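PDB 3OFT: cytochrome P450 from Novosphingobium aromaticivorans, which binds a heme group and belongs to the cytochrome P450 family of predominantly helical heme proteins. Local coordinates for residues A[37-42]-A[291-296]; A[58-63]-A[302-307]; A[67-72]-A[283-288]. All coordinates share one frame; numbering follows the deposited sequence.

Interaction 1. Residues A[37-42]-A[291-296]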
loop_
_atom_site.group_PDB
_atom_site.type_symbol
_atom_site.label_atom_id
_atom_site.label_comp_id
_atom_site.label_asym_id
_atom_site.label_seq_id
_atom_site.Cartn_x
_atom_site.Cartn_y
_atom_site.Cartn_z
ATOM N N PRO A 37 25.180 7.829 3.404
ATOM C CA PRO A 37 25.353 7.369 2.031
ATOM C C PRO A 37 23.997 6.995 1.360
ATOM O O PRO A 37 23.053 6.603 2.053
ATOM C CB PRO A 37 26.251 6.135 2.188
ATOM C CG PRO A 37 26.938 6.308 3.535
ATOM C CD PRO A 37 25.938 7.021 4.377
ATOM N N GLY A 38 23.915 7.152 0.046
ATOM C CA GLY A 38 22.678 6.912 -0.701
ATOM C C GLY A 38 22.339 5.448 -0.903
ATOM O O GLY A 38 21.270 5.126 -1.430
ATOM N N LEU A 39 23.259 4.564 -0.513
ATOM C CA LEU A 39 23.044 3.099 -0.568
ATOM C C LEU A 39 23.854 2.501 0.559
ATOM O O LEU A 39 25.089 2.655 0.571
ATOM C CB LEU A 39 23.462 2.533 -1.936
ATOM C CG LEU A 39 23.151 1.101 -2.361
ATOM C CD1 LEU A 39 21.694 0.704 -2.108
ATOM C CD2 LEU A 39 23.475 0.931 -3.869
ATOM N N VAL A 40 23.167 1.920 1.547
ATOM C CA VAL A 40 23.795 1.414 2.789
ATOM C C VAL A 40 23.539 -0.091 2.913
ATOM O O VAL A 40 22.602 -0.626 2.289
ATOM C CB VAL A 40 23.321 2.190 4.084
ATOM C CG1 VAL A 40 23.836 3.624 4.074
ATOM C CG2 VAL A 40 21.793 2.191 4.260
ATOM N N TRP A 41 24.384 -0.788 3.666
ATOM C CA TRP A 41 24.206 -2.220 3.902
ATOM C C TRP A 41 23.832 -2.371 5.341
ATOM O O TRP A 41 24.631 -2.029 6.198
ATOM C CB TRP A 41 25.519 -2.975 3.684
ATOM C CG TRP A 41 25.449 -4.439 4.065
ATOM C CD1 TRP A 41 25.839 -5.006 5.249
ATOM C CD2 TRP A 41 24.969 -5.504 3.241
ATOM N NE1 TRP A 41 25.625 -6.382 5.211
ATOM C CE2 TRP A 41 25.103 -6.706 3.984
ATOM C CE3 TRP A 41 24.469 -5.567 1.929
ATOM C CZ2 TRP A 41 24.741 -7.949 3.469
ATOM C CZ3 TRP A 41 24.111 -6.815 1.414
ATOM C CH2 TRP A 41 24.260 -7.987 2.187
ATOM N N SER A 42 22.630 -2.881 5.633
ATOM C CA SER A 42 22.246 -3.087 7.024
ATOM C C SER A 42 22.646 -4.494 7.407
ATOM O O SER A 42 22.462 -5.425 6.631
ATOM C CB SER A 42 20.739 -2.897 7.259
ATOM O OG SER A 42 20.391 -3.293 8.576
ATOM N N VAL A 291 24.677 -5.085 -10.239
ATOM C CA VAL A 291 24.134 -3.747 -10.529
ATOM C C VAL A 291 25.006 -2.718 -9.840
ATOM O O VAL A 291 25.072 -2.671 -8.608
ATOM C CB VAL A 291 22.658 -3.539 -9.990
ATOM C CG1 VAL A 291 22.203 -2.061 -10.165
ATOM C CG2 VAL A 291 21.682 -4.482 -10.650
ATOM N N ASP A 292 25.647 -1.869 -10.626
ATOM C CA ASP A 292 26.378 -0.754 -10.059
ATOM C C ASP A 292 25.412 0.366 -9.753
ATOM O O ASP A 292 24.563 0.697 -10.604
ATOM C CB ASP A 292 27.388 -0.221 -11.063
ATOM C CG ASP A 292 28.612 -1.122 -11.201
ATOM O OD1 ASP A 292 28.671 -2.187 -10.536
ATOM O OD2 ASP A 292 29.516 -0.750 -11.992
ATOM N N ALA A 293 25.588 0.966 -8.573
ATOM C CA ALA A 293 24.693 1.984 -8.059
ATOM C C ALA A 293 25.406 2.789 -6.977
ATOM O O ALA A 293 25.998 2.221 -6.041
ATOM C CB ALA A 293 23.442 1.330 -7.485
ATOM N N ASP A 294 25.333 4.110 -7.084
ATOM C CA ASP A 294 25.895 5.009 -6.078
ATOM C C ASP A 294 27.367 4.715 -5.731
ATOM O O ASP A 294 27.787 4.928 -4.588
ATOM C CB ASP A 294 25.053 4.978 -4.793
ATOM C CG ASP A 294 25.469 6.069 -3.802
ATOM O OD1 ASP A 294 25.684 7.218 -4.252
ATOM O OD2 ASP A 294 25.577 5.799 -2.585
ATOM N N GLY A 295 28.125 4.185 -6.691
ATOM C CA GLY A 295 29.545 3.882 -6.464
ATOM C C GLY A 295 29.870 2.551 -5.804
ATOM O O GLY A 295 31.016 2.314 -5.392
ATOM N N VAL A 296 28.873 1.683 -5.669
ATOM C CA VAL A 296 29.096 0.318 -5.188
ATOM C C VAL A 296 28.448 -0.643 -6.178
ATOM O O VAL A 296 27.848 -0.200 -7.167
ATOM C CB VAL A 296 28.575 0.059 -3.748
ATOM C CG1 VAL A 296 29.383 0.855 -2.711
ATOM C CG2 VAL A 296 27.047 0.329 -3.629
HETATM O O HOH W 1 26.424 7.932 -1.296
#

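Interaction 2. Residues A[58-63]-A[302-307]. With HEM (protoporphyrin IX containing Fe), chain D.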
loop_
_atom_site.group_PDB
_atom_site.type_symbol
_atom_site.label_atom_id
_atom_site.label_comp_id
_atom_site.label_asym_id
_atom_site.label_seq_id
_atom_site.Cartn_x
_atom_site.Cartn_y
_atom_site.Cartn_z
ATOM N N ARG A 58 14.607 5.520 -6.795
ATOM C CA ARG A 58 13.877 5.571 -8.064
ATOM C C ARG A 58 14.516 4.691 -9.187
ATOM O O ARG A 58 13.802 3.982 -9.944
ATOM C CB ARG A 58 13.715 7.031 -8.511
ATOM C CG ARG A 58 12.936 7.195 -9.760
ATOM C CD ARG A 58 11.459 7.003 -9.515
ATOM N NE ARG A 58 10.699 7.404 -10.710
ATOM C CZ ARG A 58 9.396 7.682 -10.719
ATOM N NH1 ARG A 58 8.703 7.600 -9.601
ATOM N NH2 ARG A 58 8.792 8.012 -11.853
ATOM N N GLU A 59 15.835 4.728 -9.308
ATOM C CA GLU A 59 16.533 3.967 -10.348
ATOM C C GLU A 59 16.457 2.454 -10.119
ATOM O O GLU A 59 16.198 1.677 -11.041
ATOM C CB GLU A 59 17.985 4.433 -10.539
ATOM C CG GLU A 59 18.988 3.942 -9.488
ATOM C CD GLU A 59 20.448 4.219 -9.849
ATOM O OE1 GLU A 59 21.302 4.078 -8.942
ATOM O OE2 GLU A 59 20.728 4.579 -11.017
ATOM N N LEU A 60 16.690 2.018 -8.895
ATOM C CA LEU A 60 16.697 0.564 -8.636
ATOM C C LEU A 60 15.299 -0.061 -8.703
ATOM O O LEU A 60 15.135 -1.201 -9.144
ATOM C CB LEU A 60 17.259 0.357 -7.242
ATOM C CG LEU A 60 18.762 0.135 -7.045
ATOM C CD1 LEU A 60 19.726 0.350 -8.224
ATOM C CD2 LEU A 60 19.279 0.449 -5.573
ATOM N N TRP A 61 14.279 0.699 -8.298
ATOM C CA TRP A 61 12.896 0.203 -8.306
ATOM C C TRP A 61 12.456 -0.077 -9.737
ATOM O O TRP A 61 11.692 -1.017 -10.002
ATOM C CB TRP A 61 11.979 1.253 -7.679
ATOM C CG TRP A 61 10.660 0.734 -7.132
ATOM C CD1 TRP A 61 9.753 -0.081 -7.745
ATOM C CD2 TRP A 61 10.105 1.082 -5.871
ATOM N NE1 TRP A 61 8.649 -0.283 -6.902
ATOM C CE2 TRP A 61 8.856 0.428 -5.754
ATOM C CE3 TRP A 61 10.547 1.882 -4.818
ATOM C CZ2 TRP A 61 8.044 0.546 -4.607
ATOM C CZ3 TRP A 61 9.736 2.012 -3.676
ATOM C CH2 TRP A 61 8.496 1.342 -3.590
ATOM N N GLY A 62 12.938 0.748 -10.661
ATOM C CA GLY A 62 12.556 0.622 -12.054
ATOM C C GLY A 62 13.365 -0.407 -12.845
ATOM O O GLY A 62 12.993 -0.739 -13.980
ATOM N N ASP A 63 14.461 -0.898 -12.269
ATOM C CA ASP A 63 15.321 -1.886 -12.946
ATOM C C ASP A 63 14.731 -3.275 -12.736
ATOM O O ASP A 63 15.275 -4.087 -11.987
ATOM C CB ASP A 63 16.765 -1.808 -12.408
ATOM C CG ASP A 63 17.785 -2.577 -13.282
ATOM O OD1 ASP A 63 17.371 -3.397 -14.140
ATOM O OD2 ASP A 63 19.013 -2.361 -13.058
ATOM N N ASP A 302 22.282 -10.666 -3.722
ATOM C CA ASP A 302 22.074 -9.681 -2.657
ATOM C C ASP A 302 20.612 -9.251 -2.681
ATOM O O ASP A 302 20.014 -9.142 -3.764
ATOM C CB ASP A 302 22.893 -8.396 -2.881
ATOM C CG ASP A 302 24.384 -8.555 -2.557
ATOM O OD1 ASP A 302 25.110 -7.558 -2.746
ATOM O OD2 ASP A 302 24.828 -9.647 -2.139
ATOM N N LEU A 303 20.055 -8.988 -1.500
ATOM C CA LEU A 303 18.727 -8.329 -1.384
ATOM C C LEU A 303 18.859 -6.812 -1.254
ATOM O O LEU A 303 19.832 -6.313 -0.675
ATOM C CB LEU A 303 17.955 -8.869 -0.176
ATOM C CG LEU A 303 17.044 -10.110 -0.270
ATOM C CD1 LEU A 303 17.331 -11.045 -1.432
ATOM C CD2 LEU A 303 16.923 -10.833 1.091
ATOM N N VAL A 304 17.877 -6.101 -1.810
ATOM C CA VAL A 304 17.836 -4.641 -1.819
ATOM C C VAL A 304 16.455 -4.183 -1.325
ATOM O O VAL A 304 15.433 -4.692 -1.808
ATOM C CB VAL A 304 18.025 -4.074 -3.250
ATOM C CG1 VAL A 304 18.133 -2.549 -3.183
ATOM C CG2 VAL A 304 19.253 -4.721 -3.941
ATOM N N TYR A 305 16.430 -3.264 -0.364
ATOM C CA TYR A 305 15.156 -2.765 0.185
ATOM C C TYR A 305 14.972 -1.323 -0.285
ATOM O O TYR A 305 15.914 -0.506 -0.196
ATOM C CB TYR A 305 15.198 -2.811 1.710
ATOM C CG TYR A 305 13.849 -2.741 2.391
ATOM C CD1 TYR A 305 13.473 -1.603 3.093
ATOM C CD2 TYR A 305 12.943 -3.807 2.299
ATOM C CE1 TYR A 305 12.240 -1.544 3.744
ATOM C CE2 TYR A 305 11.702 -3.748 2.930
ATOM C CZ TYR A 305 11.370 -2.611 3.643
ATOM O OH TYR A 305 10.160 -2.545 4.293
ATOM N N LEU A 306 13.771 -1.018 -0.772
ATOM C CA LEU A 306 13.476 0.249 -1.435
ATOM C C LEU A 306 12.296 0.951 -0.766
ATOM O O LEU A 306 11.155 0.559 -0.988
ATOM C CB LEU A 306 13.120 -0.005 -2.908
ATOM C CG LEU A 306 14.106 -0.815 -3.729
ATOM C CD1 LEU A 306 13.563 -0.998 -5.131
ATOM C CD2 LEU A 306 15.494 -0.124 -3.782
ATOM N N PRO A 307 12.564 2.014 0.014
ATOM C CA PRO A 307 11.509 2.752 0.661
ATOM C C PRO A 307 11.015 3.906 -0.193
ATOM O O PRO A 307 11.762 4.826 -0.480
ATOM C CB PRO A 307 12.165 3.257 1.936
ATOM C CG PRO A 307 13.610 3.441 1.560
ATOM C CD PRO A 307 13.902 2.409 0.502
HETATM C CHA HEM D . 1.705 -3.060 -6.644
HETATM C CHB HEM D . 1.242 0.562 -3.423
HETATM C CHC HEM D . -3.546 -0.047 -3.468
HETATM C CHD HEM D . -2.982 -4.221 -5.785
HETATM C C1A HEM D . 1.966 -1.980 -5.820
HETATM C C2A HEM D . 3.265 -1.372 -5.654
HETATM C C3A HEM D . 3.170 -0.376 -4.781
HETATM C C4A HEM D . 1.783 -0.331 -4.315
HETATM C CMA HEM D . 4.361 0.493 -4.304
HETATM C CAA HEM D . 4.558 -1.780 -6.419
HETATM C CBA HEM D . 5.163 -2.968 -5.705
HETATM C CGA HEM D . 6.497 -3.384 -6.307
HETATM O O1A HEM D . 7.035 -4.452 -5.878
HETATM O O2A HEM D . 7.074 -2.701 -7.210
HETATM C C1B HEM D . -0.108 0.738 -3.151
HETATM C C2B HEM D . -0.680 1.784 -2.343
HETATM C C3B HEM D . -2.015 1.598 -2.371
HETATM C C4B HEM D . -2.296 0.437 -3.192
HETATM C CMB HEM D . 0.141 2.873 -1.628
HETATM C CAB HEM D . -3.161 2.352 -1.690
HETATM C CBB HEM D . -2.971 3.384 -0.848
HETATM C C1C HEM D . -3.872 -1.217 -4.089
HETATM C C2C HEM D . -5.211 -1.733 -4.344
HETATM C C3C HEM D . -5.024 -2.928 -4.972
HETATM C C4C HEM D . -3.612 -3.126 -5.206
HETATM C CMC HEM D . -6.538 -1.035 -3.906
HETATM C CAC HEM D . -6.050 -3.946 -5.527
HETATM C CBC HEM D . -7.244 -4.133 -4.975
HETATM C C1D HEM D . -1.709 -4.277 -6.251
HETATM C C2D HEM D . -1.187 -5.368 -7.061
HETATM C C3D HEM D . 0.249 -4.974 -7.356
HETATM C C4D HEM D . 0.493 -3.731 -6.679
HETATM C CMD HEM D . -1.963 -6.633 -7.574
HETATM C CAD HEM D . 1.226 -5.825 -8.217
HETATM C CBD HEM D . 1.296 -5.128 -9.587
HETATM C CGD HEM D . 2.400 -5.852 -10.366
HETATM O O1D HEM D . 3.237 -6.573 -9.785
HETATM O O2D HEM D . 2.501 -5.679 -11.585
HETATM N NA HEM D . 1.068 -1.300 -4.995
HETATM N NB HEM D . -1.133 -0.019 -3.679
HETATM N NC HEM D . -2.940 -2.064 -4.667
HETATM N ND HEM D . -0.693 -3.354 -6.029
HETATM FE FE HEM D . -0.936 -1.643 -4.904
HETATM O O HOH W 2 -0.598 -3.061 -3.010
#

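Interaction 3. Residues A[67-72]-A[283-288]. With HEM (protoporphyrin IX containing Fe), chain D; HX2 ((2R,5R)-hexane-2,5-diol), chain E.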
loop_
_atom_site.group_PDB
_atom_site.type_symbol
_atom_site.label_atom_id
_atom_site.label_comp_id
_atom_site.label_asym_id
_atom_site.label_seq_id
_atom_site.Cartn_x
_atom_site.Cartn_y
_atom_site.Cartn_z
ATOM N N LEU A 67 16.981 -6.514 -11.025
ATOM C CA LEU A 67 16.520 -6.664 -9.628
ATOM C C LEU A 67 15.128 -7.282 -9.652
ATOM O O LEU A 67 14.141 -6.592 -9.914
ATOM C CB LEU A 67 16.506 -5.302 -8.919
ATOM C CG LEU A 67 17.855 -4.600 -8.780
ATOM C CD1 LEU A 67 17.623 -3.350 -7.930
ATOM C CD2 LEU A 67 18.898 -5.492 -8.092
ATOM N N SER A 68 15.089 -8.579 -9.362
ATOM C CA SER A 68 13.923 -9.439 -9.432
ATOM C C SER A 68 13.007 -9.156 -8.273
ATOM O O SER A 68 13.448 -8.786 -7.161
ATOM C CB SER A 68 14.334 -10.935 -9.412
ATOM O OG SER A 68 13.228 -11.856 -9.289
ATOM N N SER A 69 11.726 -9.366 -8.555
ATOM C CA SER A 69 10.643 -9.195 -7.578
ATOM C C SER A 69 10.323 -10.514 -6.904
ATOM O O SER A 69 9.372 -10.605 -6.110
ATOM C CB SER A 69 9.377 -8.660 -8.242
ATOM O OG SER A 69 9.566 -7.297 -8.604
ATOM N N GLN A 70 11.101 -11.548 -7.219
ATOM C CA GLN A 70 10.753 -12.873 -6.740
ATOM C C GLN A 70 10.757 -13.027 -5.236
ATOM O O GLN A 70 9.911 -13.734 -4.677
ATOM C CB GLN A 70 11.760 -13.892 -7.267
ATOM C CG GLN A 70 11.152 -15.168 -7.522
ATOM C CD GLN A 70 10.900 -15.278 -8.986
ATOM O OE1 GLN A 70 10.253 -14.395 -9.595
ATOM N NE2 GLN A 70 11.447 -16.335 -9.595
ATOM N N CYS A 71 11.733 -12.402 -4.583
ATOM C CA CYS A 71 11.971 -12.630 -3.136
ATOM C C CYS A 71 10.791 -12.194 -2.212
ATOM O O CYS A 71 10.574 -12.786 -1.146
ATOM C CB CYS A 71 13.283 -11.948 -2.710
ATOM S SG CYS A 71 13.285 -10.089 -2.783
ATOM N N LEU A 72 10.057 -11.158 -2.621
ATOM C CA LEU A 72 8.936 -10.549 -1.856
ATOM C C LEU A 72 9.377 -9.760 -0.621
ATOM O O LEU A 72 8.914 -8.645 -0.402
ATOM C CB LEU A 72 7.827 -11.551 -1.465
ATOM C CG LEU A 72 6.557 -11.023 -0.750
ATOM C CD1 LEU A 72 5.799 -10.099 -1.702
ATOM C CD2 LEU A 72 5.621 -12.151 -0.309
ATOM N N VAL A 283 9.547 -1.886 -0.666
ATOM C CA VAL A 283 9.577 -3.184 -1.339
ATOM C C VAL A 283 10.961 -3.802 -1.315
ATOM O O VAL A 283 11.978 -3.097 -1.149
ATOM C CB VAL A 283 9.103 -3.107 -2.811
ATOM C CG1 VAL A 283 7.651 -2.593 -2.881
ATOM C CG2 VAL A 283 10.096 -2.262 -3.686
ATOM N N SER A 284 11.002 -5.111 -1.551
ATOM C CA SER A 284 12.296 -5.832 -1.630
ATOM C C SER A 284 12.587 -6.302 -3.047
ATOM O O SER A 284 11.653 -6.541 -3.833
ATOM C CB SER A 284 12.277 -7.050 -0.690
ATOM O OG SER A 284 12.075 -6.666 0.664
ATOM N N ARG A 285 13.873 -6.421 -3.398
ATOM C CA ARG A 285 14.250 -7.059 -4.668
ATOM C C ARG A 285 15.423 -7.965 -4.410
ATOM O O ARG A 285 16.169 -7.724 -3.469
ATOM C CB ARG A 285 14.734 -5.992 -5.684
ATOM C CG ARG A 285 13.670 -4.920 -6.092
ATOM C CD ARG A 285 12.552 -5.607 -6.880
ATOM N NE ARG A 285 11.646 -4.617 -7.503
ATOM C CZ ARG A 285 10.416 -4.374 -7.096
ATOM N NH1 ARG A 285 9.873 -4.995 -6.043
ATOM N NH2 ARG A 285 9.682 -3.508 -7.787
ATOM N N ASN A 286 15.636 -8.963 -5.272
ATOM C CA ASN A 286 16.846 -9.761 -5.170
ATOM C C ASN A 286 17.593 -9.590 -6.477
ATOM O O ASN A 286 17.020 -9.685 -7.560
ATOM C CB ASN A 286 16.528 -11.260 -4.870
ATOM C CG ASN A 286 15.549 -11.877 -5.867
ATOM O OD1 ASN A 286 14.358 -11.513 -5.938
ATOM N ND2 ASN A 286 16.027 -12.864 -6.615
ATOM N N ALA A 287 18.882 -9.329 -6.380
ATOM C CA ALA A 287 19.660 -9.138 -7.589
ATOM C C ALA A 287 19.811 -10.447 -8.384
ATOM O O ALA A 287 20.192 -11.487 -7.828
ATOM C CB ALA A 287 21.011 -8.528 -7.258
ATOM N N VAL A 288 19.504 -10.397 -9.680
ATOM C CA VAL A 288 19.760 -11.540 -10.608
ATOM C C VAL A 288 20.914 -11.300 -11.628
ATOM O O VAL A 288 21.276 -12.213 -12.425
ATOM C CB VAL A 288 18.478 -12.013 -11.341
ATOM C CG1 VAL A 288 17.484 -12.647 -10.349
ATOM C CG2 VAL A 288 17.863 -10.851 -12.109
HETATM C CHA HEM D . 1.705 -3.060 -6.644
HETATM C CHB HEM D . 1.242 0.562 -3.423
HETATM C CHC HEM D . -3.546 -0.047 -3.468
HETATM C CHD HEM D . -2.982 -4.221 -5.785
HETATM C C1A HEM D . 1.966 -1.980 -5.820
HETATM C C2A HEM D . 3.265 -1.372 -5.654
HETATM C C3A HEM D . 3.170 -0.376 -4.781
HETATM C C4A HEM D . 1.783 -0.331 -4.315
HETATM C CMA HEM D . 4.361 0.493 -4.304
HETATM C CAA HEM D . 4.558 -1.780 -6.419
HETATM C CBA HEM D . 5.163 -2.968 -5.705
HETATM C CGA HEM D . 6.497 -3.384 -6.307
HETATM O O1A HEM D . 7.035 -4.452 -5.878
HETATM O O2A HEM D . 7.074 -2.701 -7.210
HETATM C C1B HEM D . -0.108 0.738 -3.151
HETATM C C2B HEM D . -0.680 1.784 -2.343
HETATM C C3B HEM D . -2.015 1.598 -2.371
HETATM C C4B HEM D . -2.296 0.437 -3.192
HETATM C CMB HEM D . 0.141 2.873 -1.628
HETATM C CAB HEM D . -3.161 2.352 -1.690
HETATM C CBB HEM D . -2.971 3.384 -0.848
HETATM C C1C HEM D . -3.872 -1.217 -4.089
HETATM C C2C HEM D . -5.211 -1.733 -4.344
HETATM C C3C HEM D . -5.024 -2.928 -4.972
HETATM C C4C HEM D . -3.612 -3.126 -5.206
HETATM C CMC HEM D . -6.538 -1.035 -3.906
HETATM C CAC HEM D . -6.050 -3.946 -5.527
HETATM C CBC HEM D . -7.244 -4.133 -4.975
HETATM C C1D HEM D . -1.709 -4.277 -6.251
HETATM C C2D HEM D . -1.187 -5.368 -7.061
HETATM C C3D HEM D . 0.249 -4.974 -7.356
HETATM C C4D HEM D . 0.493 -3.731 -6.679
HETATM C CMD HEM D . -1.963 -6.633 -7.574
HETATM C CAD HEM D . 1.226 -5.825 -8.217
HETATM C CBD HEM D . 1.296 -5.128 -9.587
HETATM C CGD HEM D . 2.400 -5.852 -10.366
HETATM O O1D HEM D . 3.237 -6.573 -9.785
HETATM O O2D HEM D . 2.501 -5.679 -11.585
HETATM N NA HEM D . 1.068 -1.300 -4.995
HETATM N NB HEM D . -1.133 -0.019 -3.679
HETATM N NC HEM D . -2.940 -2.064 -4.667
HETATM N ND HEM D . -0.693 -3.354 -6.029
HETATM FE FE HEM D . -0.936 -1.643 -4.904
HETATM C C1 HX2 E . 5.522 -6.959 0.436
HETATM O O1 HX2 E . 7.050 -5.081 0.792
HETATM C C2 HX2 E . 5.658 -5.446 0.660
HETATM O O2 HX2 E . 1.334 -4.327 -1.451
HETATM C C3 HX2 E . 4.939 -4.597 -0.392
HETATM C C4 HX2 E . 3.451 -4.960 -0.536
HETATM C C5 HX2 E . 2.653 -3.847 -1.229
HETATM C C6 HX2 E . 3.288 -3.497 -2.590
HETATM O O HOH W 3 13.453 -3.478 -9.556
HETATM O O HOH W 4 14.445 -14.446 -8.944
HETATM O O HOH W 5 9.353 -8.376 -4.378
HETATM O O HOH W 6 8.356 -6.329 -1.742
HETATM O O HOH W 7 9.387 -6.525 1.469
HETATM O O HOH W 2 -0.598 -3.061 -3.010
#

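Interaction 1. Residues A[37-42]-A[291-296]
Asp294 OD2 is gripped from several directions at once. A water molecule donates to Asp294 OD2 at 2.6 Å and accepts from Gly38 N at 3.0 Å, so a single solvent bridge joins the two segments. Arg10 forms a salt bridge with the same oxygen and also donates to Leu39 O, while Arg53 pairs with Asp294 OD1. Both carboxylate oxygens thus face arginines, a setting that probably favours the charged form. Asp294 OD2 also approaches Leu39 N to 3.3 Å, but the angle there is too poor for a hydrogen bond. The carboxylate reaches residues 38-39 because CG stands anti to the backbone N (chi1 -171°).

Asp294 owes its position to a beta hairpin: strands 291-293 and 296-298 are joined by a type I' turn with Asp294 and Gly295 at its corners. Reciprocal backbone bonds close it, Ala293 N to Val296 O and Val296 N to Ala293 O, each 2.9 Å. The hairpin leans on strand 39-42, a member of the mixed sheet of the P450 fold.

Beside the polar bridge, Leu39 rests its CD2 methyl against two hairpin side chains, 3.6 Å from Ala293 CB and 3.6 Å from Val296 CG2, meeting the valine at a slant. Trp49 of strand 48-51 touches both Leu39 and Val296, and Leu60 of helix 54-62 packs against Ala293.

Interaction 2. Residues A[58-63]-A[302-307]
Apolar contacts between Leu306 and the pair Leu60-Trp61 hold helix 54-62 against strand 303-307. Leu306 works as a fork: its CD1 presses to 3.5 Å from Trp61 CA, and its CD2 lies 3.9 Å from Leu60 CB. With CG anti to the carbonyl carbon (chi1 -53°), the branched end is carried up to the helix backbone, while Leu306 CB stays behind to meet the six-membered part of the indole, 3.7 Å from Trp61 CE3. The side chains of Trp61 and Leu306 therefore slide past each other in opposite directions. On the same six-membered ring, Trp61 CZ3 comes obliquely to 3.4 Å from the carbonyl oxygen Leu306 O, and the heme methyl CMA lies close to Trp61 CZ2. Thr336 and Val340 also touch the indole. Two residues earlier in the strand, Val304 meets Leu60 at about a right angle, Val304 CG1 being 4.0 Å from Leu60 CD2.

The N-to-C directions of helix 58-62 and strand 303-307 differ by 119°, and their short axes approach to 8.9 Å, so this is a helix laid over one side of the mixed P450 sheet. Leu60 also touches Val291 and Ala293 from that position, and Leu306 touches Ala51 of strand 48-51.

The polar part of the contact is a bond from the indole to the cofactor. Trp61 NE1 donates to the heme propionate oxygen O2A at 2.9 Å, with an N-H...O angle of 147° and the acceptor near the ring plane.

Interaction 3. Residues A[67-72]-A[283-288]
An edge-strand pairing beside one heme propionate joins residues 67-72 to 283-288: strand 67-68 closes one border of the mixed P450 sheet by running antiparallel to strand 282-287. Ser68 and Asn286 form its hydrogen-bonded pair, Ser68 N to Asn286 O and Asn286 N to Ser68 O, both 2.9 Å. Leu67 and Ala287 form the neighbouring non-hydrogen-bonded pair, with Leu67 CD2 lying 3.8 Å from Ala287 CB.

Beyond the paired residues, side chains and waters keep residues 69-72 on the same strand. Ser68 OG accepts from Gln70 N in an ST turn and is also bonded to Asp90. Asn286, with its amide swung between the backbone N and the carbonyl carbon (chi1 54°), accepts from Cys71 N through OD1 at 3.1 Å, the donor standing above the carbonyl plane. Cys71 SG meanwhile rests over the backbone of Arg285 and Asn286.

Arg285 carries the contact to the heme. Arg285 NH1 donates to heme O1A at 2.9 Å and Arg285 NH2 to heme O2A at 2.8 Å, both nearly straight, so one propionate is held end-on, in a bidentate grip. NH1 also binds Ser284 O, and Ser69 OG sits over one guanidinium face. A water accepts from Arg285 NE and lies within hydrogen-bonding reach of Leu67 O, to which it may donate. Two further waters connect Leu72 O and Ser284 with O1 of the bound hexanediol, whose C1 lies 3.8 Å from Leu72 CD1.

With donors engaged on NE, NH1 and NH2, the guanidinium has little freedom to rotate; its positive charge would balance the propionate and probably helps keep that group ionised.

Overall arrangement
All three interactions bear on the mixed sheet. Interactions 2 and 3, centres about 8 Å apart, meet on its neighbouring strands 303-307 and 282-287: Leu306 N and Val283 O, 2.8 Å apart, probably hydrogen-bond, as do Arg285 N and Val304 O. They converge on one heme propionate, where Trp61 CD1 packs 3.4 Å from Arg285 NH2. Beyond it, the water 2.4 Å from the heme iron atom FE is 2.8 Å from O2 of the hexanediol. Interaction 1 lies farther from the heme, its centre about 10 Å from that of interaction 2, with Leu60 CD1 3.9 Å from Ala293 CB; it also meets interaction 3, Val291 CG2 lying 3.9 Å from Leu67 CD2.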